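Local structure of citrate synthase (Metallosphaera sedula, 6ABX) at residues M1-K5 / P352-Y356; S41-E45 / L146-E150; I127-R132 / F152-G158. The protein probably catalyses the condensation of oxaloacetate with acetyl-CoA and water to citrate and free CoA, a step of the tricarboxylic acid cycle. All coordinates share one frame; numbering follows the deposited sequence.

How the interactions relate
From the N terminus, the first residues, 1-5, meet strand 353-356 in interaction 1, a surface contact that closes a loop of nearly the whole chain. Both other contacts nest within that loop, on the opposite side of the chain's centre, with centres about 44 and 46 Å away. Interaction 2 brings the start of helix 43-52 to the start of helix 148-157; interaction 3 lays the C-terminal half of that same helix beside helix 112-134. Their segments alternate along the sequence, so these two loops cross, and the contacts touch where Leu-146 packs on Tyr-154. Helix 148-157 thus ties helix 43-52 to helix 112-134, while interactions 1 and 2 both reach the second subunit.

Interaction 1 (M1-K5 / P352-Y356); sequences MELRK and PKAIY
Leu-3 and Ile-355 make the apolar half of this contact between the N-terminal arm and strand 353-356, a strand that pairs in a parallel beta ladder with a strand of the second subunit and so carries the sheet across the citrate synthase dimer interface. The branch of Ile-355 that does the touching is CG1-CD1: its CD1 methyl lies 3.6 Å from CB of Leu-3. CG1 is anti to the carbonyl carbon of Ile-355 itself (chi1 -58°) and the chain runs on nearly straight, which carries the methyl out to the arm. There CD1 also comes 3.7 Å from the carbonyl O of Met-1. Lys-13 of the second subunit packs against Leu-3.

The other half is polar. Lys-353 stretches fully extended beyond CG and crosses the side chain of Met-1 at about a right angle. Like charges probably come together here, since the terminal amine and the lysine ammonium would both be expected to be protonated; Met-1 is exposed and poorly ordered, so its position is less certain. Within the arm, Glu-2 and Arg-4 form a salt bridge. The lysine NZ stands 3.4 Å from Met-1 N and 3.6 Å from Met-1 SD.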
loop_
_atom_site.group_PDB
_atom_site.type_symbol
_atom_site.label_atom_id
_atom_site.label_comp_id
_atom_site.label_asym_id
_atom_site.label_seq_id
_atom_site.Cartn_x
_atom_site.Cartn_y
_atom_site.Cartn_z
ATOM N N MET A 1 -22.281 3.036 -13.416
ATOM C CA MET A 1 -23.623 3.128 -12.720
ATOM C C MET A 1 -24.072 1.755 -12.198
ATOM O O MET A 1 -24.883 1.690 -11.275
ATOM C CB MET A 1 -24.717 3.700 -13.633
ATOM C CG MET A 1 -24.613 5.215 -13.873
ATOM S SD MET A 1 -24.460 6.239 -12.364
ATOM C CE MET A 1 -24.167 7.865 -13.064
ATOM N N GLU A 2 -23.575 0.659 -12.779
ATOM C CA GLU A 2 -23.689 -0.627 -12.098
ATOM C C GLU A 2 -22.491 -0.750 -11.141
ATOM O O GLU A 2 -21.367 -0.452 -11.491
ATOM C CB GLU A 2 -23.797 -1.813 -13.060
ATOM C CG GLU A 2 -24.551 -2.984 -12.433
ATOM C CD GLU A 2 -24.754 -4.239 -13.275
ATOM O OE1 GLU A 2 -24.802 -4.126 -14.522
ATOM O OE2 GLU A 2 -24.886 -5.335 -12.672
ATOM N N LEU A 3 -22.784 -1.153 -9.905
ATOM C CA LEU A 3 -21.777 -1.404 -8.923
ATOM C C LEU A 3 -20.975 -2.657 -9.353
ATOM O O LEU A 3 -21.557 -3.640 -9.793
ATOM C CB LEU A 3 -22.530 -1.562 -7.601
ATOM C CG LEU A 3 -21.687 -1.854 -6.385
ATOM C CD1 LEU A 3 -20.746 -0.687 -6.108
ATOM C CD2 LEU A 3 -22.590 -2.157 -5.200
ATOM N N ARG A 4 -19.632 -2.616 -9.259
ATOM C CA ARG A 4 -18.796 -3.795 -9.495
ATOM C C ARG A 4 -17.957 -4.022 -8.246
ATOM O O ARG A 4 -16.750 -3.916 -8.300
ATOM C CB ARG A 4 -17.909 -3.663 -10.734
ATOM C CG ARG A 4 -18.665 -3.421 -12.035
ATOM C CD ARG A 4 -19.407 -4.663 -12.520
ATOM N NE ARG A 4 -19.786 -4.494 -13.912
ATOM C CZ ARG A 4 -21.018 -4.641 -14.399
ATOM N NH1 ARG A 4 -21.392 -3.964 -15.480
ATOM N NH2 ARG A 4 -21.866 -5.458 -13.807
ATOM N N LYS A 5 -18.655 -4.292 -7.141
ATOM C CA LYS A 5 -18.027 -4.446 -5.825
ATOM C C LYS A 5 -17.083 -5.645 -5.869
ATOM O O LYS A 5 -17.436 -6.699 -6.416
ATOM C CB LYS A 5 -19.108 -4.589 -4.764
ATOM C CG LYS A 5 -18.628 -4.353 -3.351
ATOM C CD LYS A 5 -19.720 -4.509 -2.350
ATOM C CE LYS A 5 -19.271 -4.215 -0.947
ATOM N NZ LYS A 5 -20.390 -4.518 -0.024
ATOM N N PRO A 352 -11.286 4.946 -9.750
ATOM C CA PRO A 352 -12.679 4.516 -9.946
ATOM C C PRO A 352 -13.668 5.531 -9.352
ATOM O O PRO A 352 -13.283 6.663 -9.072
ATOM C CB PRO A 352 -12.656 3.180 -9.234
ATOM C CG PRO A 352 -11.753 3.445 -8.057
ATOM C CD PRO A 352 -10.604 4.235 -8.645
ATOM N N LYS A 353 -14.923 5.129 -9.159
ATOM C CA LYS A 353 -15.927 6.006 -8.548
ATOM C C LYS A 353 -16.744 5.186 -7.550
ATOM O O LYS A 353 -16.443 3.987 -7.339
ATOM C CB LYS A 353 -16.775 6.671 -9.636
ATOM C CG LYS A 353 -17.709 5.717 -10.341
ATOM C CD LYS A 353 -18.782 6.374 -11.188
ATOM C CE LYS A 353 -19.724 5.330 -11.782
ATOM N NZ LYS A 353 -20.849 5.958 -12.518
ATOM N N ALA A 354 -17.674 5.858 -6.855
ATOM C CA ALA A 354 -18.601 5.275 -5.988
ATOM C C ALA A 354 -20.010 5.588 -6.491
ATOM O O ALA A 354 -20.182 6.535 -7.268
ATOM C CB ALA A 354 -18.436 5.759 -4.596
ATOM N N ILE A 355 -20.968 4.795 -6.039
ATOM C CA ILE A 355 -22.418 5.182 -6.154
ATOM C C ILE A 355 -22.828 5.880 -4.853
ATOM O O ILE A 355 -22.701 5.328 -3.736
ATOM C CB ILE A 355 -23.297 3.960 -6.458
ATOM C CG1 ILE A 355 -22.829 3.298 -7.764
ATOM C CG2 ILE A 355 -24.774 4.347 -6.508
ATOM C CD1 ILE A 355 -23.321 1.907 -7.893
ATOM N N TYR A 356 -23.396 7.076 -4.977
ATOM C CA TYR A 356 -23.681 7.862 -3.804
ATOM C C TYR A 356 -25.120 7.617 -3.348
ATOM O O TYR A 356 -26.037 7.657 -4.192
ATOM C CB TYR A 356 -23.509 9.350 -4.061
ATOM C CG TYR A 356 -23.619 10.156 -2.793
ATOM C CD1 TYR A 356 -22.526 10.290 -1.942
ATOM C CD2 TYR A 356 -24.799 10.770 -2.405
ATOM C CE1 TYR A 356 -22.589 11.039 -0.789
ATOM C CE2 TYR A 356 -24.877 11.511 -1.237
ATOM C CZ TYR A 356 -23.777 11.627 -0.412
ATOM O OH TYR A 356 -23.823 12.361 0.740
#

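Interaction 2 (S41-E45 / L146-E150); sequences SNFEE and LSHSE
Phe-43 and His-148 lie at the first turns of two helices, 43-52 and 148-157, and their CA atoms, 7.0 Å apart, are the closest across the two segments. Asn-42 is the N-cap of the first helix, its OD1 accepting from N of Glu-45 in a capping bond; Ser-147 holds the N-cap position of the second without a capping bond from its own side chain. The role of acceptor at that helix start falls to Glu-44, whose OE2 takes the backbone N-H of His-148 at 2.8 Å. The donor comes from the syn side of the carboxylate, 31° out of its plane. The other oxygen, OE1, accepts from two waters, one of which receives the N-H of Ser-149 at 3.0 Å. One carboxylate therefore serves two successive amides, directly and through water, and its negative charge probably interacts favourably with the helix dipole.

In this mainly alpha-helical core of the citrate synthase fold, the rings of Phe-43 and His-148 form a face-to-face stack, with centroids 3.6 Å apart and planes only 8° from parallel. In both residues CG is anti to the backbone N (chi1 -178° for Phe-43), which sends both rings out from the helix starts, face against face. CZ of Phe-43 meets NE2 of His-148 at 3.3 Å, while the imidazole CD2 lies over the phenyl centre. Replacing Phe-43 with an alanine would probably leave the imidazole face without its stacking partner and free the histidine ring to turn. On helix 163-174, Leu-173 packs against both side chains, and Asp-170 accepts hydrogen bonds from Ser-149 OG through OD1 and from Phe-43 N through OD2.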
loop_
_atom_site.group_PDB
_atom_site.type_symbol
_atom_site.label_atom_id
_atom_site.label_comp_id
_atom_site.label_asym_id
_atom_site.label_seq_id
_atom_site.Cartn_x
_atom_site.Cartn_y
_atom_site.Cartn_z
ATOM N N SER A 41 13.828 -26.039 -12.885
ATOM C CA SER A 41 14.388 -24.693 -12.747
ATOM C C SER A 41 14.810 -24.410 -11.293
ATOM O O SER A 41 14.954 -25.365 -10.439
ATOM C CB SER A 41 13.375 -23.687 -13.286
ATOM O OG SER A 41 13.956 -22.375 -13.347
ATOM N N ASN A 42 15.141 -23.140 -10.984
ATOM C CA ASN A 42 15.580 -22.784 -9.674
ATOM C C ASN A 42 15.144 -21.336 -9.398
ATOM O O ASN A 42 14.719 -20.639 -10.344
ATOM C CB ASN A 42 17.079 -22.997 -9.471
ATOM C CG ASN A 42 17.860 -22.288 -10.553
ATOM O OD1 ASN A 42 17.930 -21.069 -10.549
ATOM N ND2 ASN A 42 18.403 -23.056 -11.488
ATOM N N PHE A 43 15.203 -20.928 -8.128
ATOM C CA PHE A 43 14.748 -19.591 -7.706
ATOM C C PHE A 43 15.312 -18.480 -8.617
ATOM O O PHE A 43 14.547 -17.700 -9.228
ATOM C CB PHE A 43 15.115 -19.297 -6.266
ATOM C CG PHE A 43 14.637 -17.968 -5.764
ATOM C CD1 PHE A 43 15.305 -16.792 -6.031
ATOM C CD2 PHE A 43 13.513 -17.926 -4.959
ATOM C CE1 PHE A 43 14.876 -15.590 -5.489
ATOM C CE2 PHE A 43 13.073 -16.727 -4.443
ATOM C CZ PHE A 43 13.755 -15.575 -4.698
ATOM N N GLU A 44 16.614 -18.431 -8.762
ATOM C CA GLU A 44 17.219 -17.342 -9.535
ATOM C C GLU A 44 16.823 -17.397 -11.022
ATOM O O GLU A 44 16.555 -16.364 -11.667
ATOM C CB GLU A 44 18.737 -17.325 -9.369
ATOM C CG GLU A 44 19.186 -16.962 -7.980
ATOM C CD GLU A 44 19.401 -18.093 -6.993
ATOM O OE1 GLU A 44 18.828 -19.172 -7.164
ATOM O OE2 GLU A 44 20.261 -17.881 -6.087
ATOM N N GLU A 45 16.741 -18.602 -11.593
ATOM C CA GLU A 45 16.408 -18.678 -13.003
ATOM C C GLU A 45 14.968 -18.179 -13.236
ATOM O O GLU A 45 14.667 -17.502 -14.233
ATOM C CB GLU A 45 16.545 -20.114 -13.501
ATOM C CG GLU A 45 16.257 -20.252 -14.941
ATOM C CD GLU A 45 16.488 -21.645 -15.501
ATOM O OE1 GLU A 45 15.552 -22.489 -15.405
ATOM O OE2 GLU A 45 17.609 -21.881 -15.988
ATOM N N LEU A 146 26.609 -18.571 -1.364
ATOM C CA LEU A 146 25.527 -19.503 -1.404
ATOM C C LEU A 146 24.424 -18.981 -2.328
ATOM O O LEU A 146 24.208 -17.815 -2.357
ATOM C CB LEU A 146 24.980 -19.709 0.018
ATOM C CG LEU A 146 25.952 -20.292 1.039
ATOM C CD1 LEU A 146 25.241 -20.451 2.394
ATOM C CD2 LEU A 146 26.456 -21.641 0.520
ATOM N N SER A 147 23.714 -19.910 -2.961
ATOM C CA SER A 147 22.522 -19.539 -3.733
ATOM C C SER A 147 21.370 -19.150 -2.802
ATOM O O SER A 147 21.441 -19.262 -1.603
ATOM C CB SER A 147 22.134 -20.636 -4.664
ATOM O OG SER A 147 23.115 -20.677 -5.721
ATOM N N HIS A 148 20.339 -18.569 -3.408
ATOM C CA HIS A 148 19.279 -17.899 -2.636
ATOM C C HIS A 148 18.708 -18.828 -1.575
ATOM O O HIS A 148 18.575 -18.400 -0.425
ATOM C CB HIS A 148 18.190 -17.384 -3.573
ATOM C CG HIS A 148 17.052 -16.755 -2.883
ATOM N ND1 HIS A 148 17.017 -15.405 -2.641
ATOM C CD2 HIS A 148 15.917 -17.289 -2.351
ATOM C CE1 HIS A 148 15.875 -15.119 -2.025
ATOM N NE2 HIS A 148 15.195 -16.245 -1.825
ATOM N N SER A 149 18.215 -19.994 -1.985
ATOM C CA SER A 149 17.471 -20.868 -1.041
ATOM C C SER A 149 18.443 -21.510 -0.033
ATOM O O SER A 149 18.094 -21.635 1.153
ATOM C CB SER A 149 16.684 -21.896 -1.813
ATOM O OG SER A 149 15.695 -21.256 -2.621
ATOM N N GLU A 150 19.640 -21.867 -0.496
ATOM C CA GLU A 150 20.649 -22.443 0.430
ATOM C C GLU A 150 20.981 -21.407 1.528
ATOM O O GLU A 150 21.057 -21.709 2.734
ATOM C CB GLU A 150 21.913 -22.892 -0.306
ATOM C CG GLU A 150 22.828 -23.587 0.693
ATOM C CD GLU A 150 24.059 -24.329 0.211
ATOM O OE1 GLU A 150 24.358 -24.244 -1.026
ATOM O OE2 GLU A 150 24.712 -24.981 1.099
HETATM O O HOH W 1 18.299 -20.744 -4.877
HETATM O O HOH W 2 20.438 -21.170 -7.918
#

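Interaction 3 (I127-R132 / F152-G158); sequences ISLIQR and FLYMIRG
Ser-128 sets its hydroxyl among Phe-152, Met-155 and Ile-156, where segments 127-132 and 152-157 of helices 112-134 and 148-157 run nearly parallel, their axes 8.8 Å apart and crossing at -21°. The phenyl ring presents its edge to the serine: CE1 lies 3.4 Å from OG, near the ring plane. CB of Met-155 and CD1 of Ile-156 also close on OG, which bonds to the carbonyl of Pro-124 on its own helix. Ile-156 starts away from the neighbouring helix, but a bend at chi2 (-73°) turns its CD1 back to pack 3.8 Å from CB of Gln-131. At the neighbouring ring atom of Phe-152, CZ approaches CD1 of Ile-127 at 4.1 Å.

At the C-terminal end, Arg-132 bends at chi2 and chi3 so that its guanidinium reaches the end of helix 148-157. NH1 donates to O of Ile-156 at 3.1 Å, the acceptor lying in the guanidinium plane, and a water links the same NH1 to O of Arg-157. NE is held by O of Glu-138. The positive group thus serves carbonyls at a helix C terminus, and a cation placed at that end is likely to be favourable.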
loop_
_atom_site.group_PDB
_atom_site.type_symbol
_atom_site.label_atom_id
_atom_site.label_comp_id
_atom_site.label_asym_id
_atom_site.label_seq_id
_atom_site.Cartn_x
_atom_site.Cartn_y
_atom_site.Cartn_z
ATOM N N ILE A 127 13.732 -11.670 7.486
ATOM C CA ILE A 127 12.925 -12.732 8.033
ATOM C C ILE A 127 13.773 -13.598 8.977
ATOM O O ILE A 127 13.327 -13.986 10.064
ATOM C CB ILE A 127 12.316 -13.596 6.918
ATOM C CG1 ILE A 127 11.295 -12.766 6.131
ATOM C CG2 ILE A 127 11.675 -14.852 7.492
ATOM C CD1 ILE A 127 10.774 -13.479 4.908
ATOM N N SER A 128 14.964 -13.942 8.503
ATOM C CA SER A 128 15.899 -14.802 9.252
ATOM C C SER A 128 16.286 -14.148 10.604
ATOM O O SER A 128 16.289 -14.839 11.640
ATOM C CB SER A 128 17.084 -15.153 8.381
ATOM O OG SER A 128 16.680 -15.901 7.243
ATOM N N LEU A 129 16.561 -12.842 10.599
ATOM C CA LEU A 129 16.877 -12.118 11.834
ATOM C C LEU A 129 15.680 -12.068 12.778
ATOM O O LEU A 129 15.850 -12.299 13.981
ATOM C CB LEU A 129 17.385 -10.734 11.483
ATOM C CG LEU A 129 17.764 -9.850 12.664
ATOM C CD1 LEU A 129 18.793 -10.533 13.550
ATOM C CD2 LEU A 129 18.293 -8.545 12.094
ATOM N N ILE A 130 14.446 -11.950 12.253
ATOM C CA ILE A 130 13.287 -12.091 13.118
ATOM C C ILE A 130 13.332 -13.462 13.797
ATOM O O ILE A 130 13.158 -13.543 15.014
ATOM C CB ILE A 130 11.949 -11.877 12.376
ATOM C CG1 ILE A 130 11.799 -10.472 11.826
ATOM C CG2 ILE A 130 10.778 -12.278 13.304
ATOM C CD1 ILE A 130 10.620 -10.289 10.885
ATOM N N GLN A 131 13.481 -14.534 13.004
ATOM C CA GLN A 131 13.404 -15.877 13.538
ATOM C C GLN A 131 14.507 -16.142 14.570
ATOM O O GLN A 131 14.218 -16.728 15.599
ATOM C CB GLN A 131 13.510 -16.910 12.426
ATOM C CG GLN A 131 13.495 -18.319 12.949
ATOM C CD GLN A 131 12.106 -18.656 13.370
ATOM O OE1 GLN A 131 11.238 -19.014 12.534
ATOM N NE2 GLN A 131 11.869 -18.458 14.665
ATOM N N ARG A 132 15.746 -15.782 14.244
ATOM C CA ARG A 132 16.916 -16.017 15.114
ATOM C C ARG A 132 16.667 -15.261 16.430
ATOM O O ARG A 132 16.813 -15.862 17.503
ATOM C CB ARG A 132 18.200 -15.472 14.488
ATOM C CG ARG A 132 18.645 -16.198 13.224
ATOM C CD ARG A 132 19.220 -17.572 13.453
ATOM N NE ARG A 132 20.544 -17.639 14.068
ATOM C CZ ARG A 132 21.177 -18.759 14.402
ATOM N NH1 ARG A 132 20.711 -19.961 14.071
ATOM N NH2 ARG A 132 22.347 -18.673 15.003
ATOM N N PHE A 152 19.108 -18.916 2.555
ATOM C CA PHE A 152 17.968 -18.638 3.403
ATOM C C PHE A 152 17.941 -19.655 4.571
ATOM O O PHE A 152 17.806 -19.280 5.750
ATOM C CB PHE A 152 16.672 -18.708 2.574
ATOM C CG PHE A 152 15.481 -17.969 3.132
ATOM C CD1 PHE A 152 15.433 -17.506 4.437
ATOM C CD2 PHE A 152 14.386 -17.726 2.326
ATOM C CE1 PHE A 152 14.337 -16.816 4.918
ATOM C CE2 PHE A 152 13.277 -17.065 2.827
ATOM C CZ PHE A 152 13.275 -16.559 4.094
ATOM N N LEU A 153 18.165 -20.914 4.254
ATOM C CA LEU A 153 18.193 -21.956 5.295
ATOM C C LEU A 153 19.417 -21.806 6.198
ATOM O O LEU A 153 19.333 -21.977 7.400
ATOM C CB LEU A 153 18.147 -23.342 4.666
ATOM C CG LEU A 153 16.819 -23.704 3.995
ATOM C CD1 LEU A 153 16.927 -25.048 3.310
ATOM C CD2 LEU A 153 15.685 -23.684 4.986
ATOM N N TYR A 154 20.540 -21.403 5.623
ATOM C CA TYR A 154 21.780 -21.142 6.383
ATOM C C TYR A 154 21.549 -20.034 7.421
ATOM O O TYR A 154 21.918 -20.152 8.574
ATOM C CB TYR A 154 22.911 -20.770 5.425
ATOM C CG TYR A 154 24.104 -20.149 6.088
ATOM C CD1 TYR A 154 24.922 -20.913 6.904
ATOM C CD2 TYR A 154 24.364 -18.802 5.987
ATOM C CE1 TYR A 154 25.982 -20.324 7.583
ATOM C CE2 TYR A 154 25.442 -18.206 6.630
ATOM C CZ TYR A 154 26.269 -18.987 7.414
ATOM O OH TYR A 154 27.325 -18.416 8.090
ATOM N N MET A 155 20.834 -18.982 7.048
ATOM C CA MET A 155 20.622 -17.865 7.933
ATOM C C MET A 155 19.668 -18.236 9.081
ATOM O O MET A 155 19.665 -17.560 10.094
ATOM C CB MET A 155 20.100 -16.646 7.186
ATOM C CG MET A 155 21.153 -16.009 6.246
ATOM S SD MET A 155 20.606 -14.442 5.562
ATOM C CE MET A 155 19.090 -14.999 4.763
ATOM N N ILE A 156 18.755 -19.192 8.869
ATOM C CA ILE A 156 17.869 -19.679 9.952
ATOM C C ILE A 156 18.596 -20.645 10.881
ATOM O O ILE A 156 18.378 -20.632 12.118
ATOM C CB ILE A 156 16.634 -20.367 9.307
ATOM C CG1 ILE A 156 15.836 -19.408 8.435
ATOM C CG2 ILE A 156 15.752 -20.998 10.362
ATOM C CD1 ILE A 156 15.081 -18.444 9.273
ATOM N N ARG A 157 19.317 -21.606 10.283
ATOM C CA ARG A 157 19.877 -22.729 11.040
ATOM C C ARG A 157 21.259 -22.396 11.577
ATOM O O ARG A 157 21.680 -22.966 12.595
ATOM C CB ARG A 157 19.919 -23.977 10.148
ATOM C CG ARG A 157 18.550 -24.640 10.003
ATOM C CD ARG A 157 18.047 -24.675 8.603
ATOM N NE ARG A 157 17.026 -25.697 8.378
ATOM C CZ ARG A 157 17.150 -26.637 7.493
ATOM N NH1 ARG A 157 18.354 -26.976 7.056
ATOM N NH2 ARG A 157 16.060 -27.186 7.008
ATOM N N GLY A 158 22.001 -21.548 10.874
ATOM C CA GLY A 158 23.394 -21.230 11.231
ATOM C C GLY A 158 24.366 -22.288 10.767
ATOM O O GLY A 158 25.534 -22.258 11.136
HETATM O O HOH W 3 22.423 -21.792 15.570
#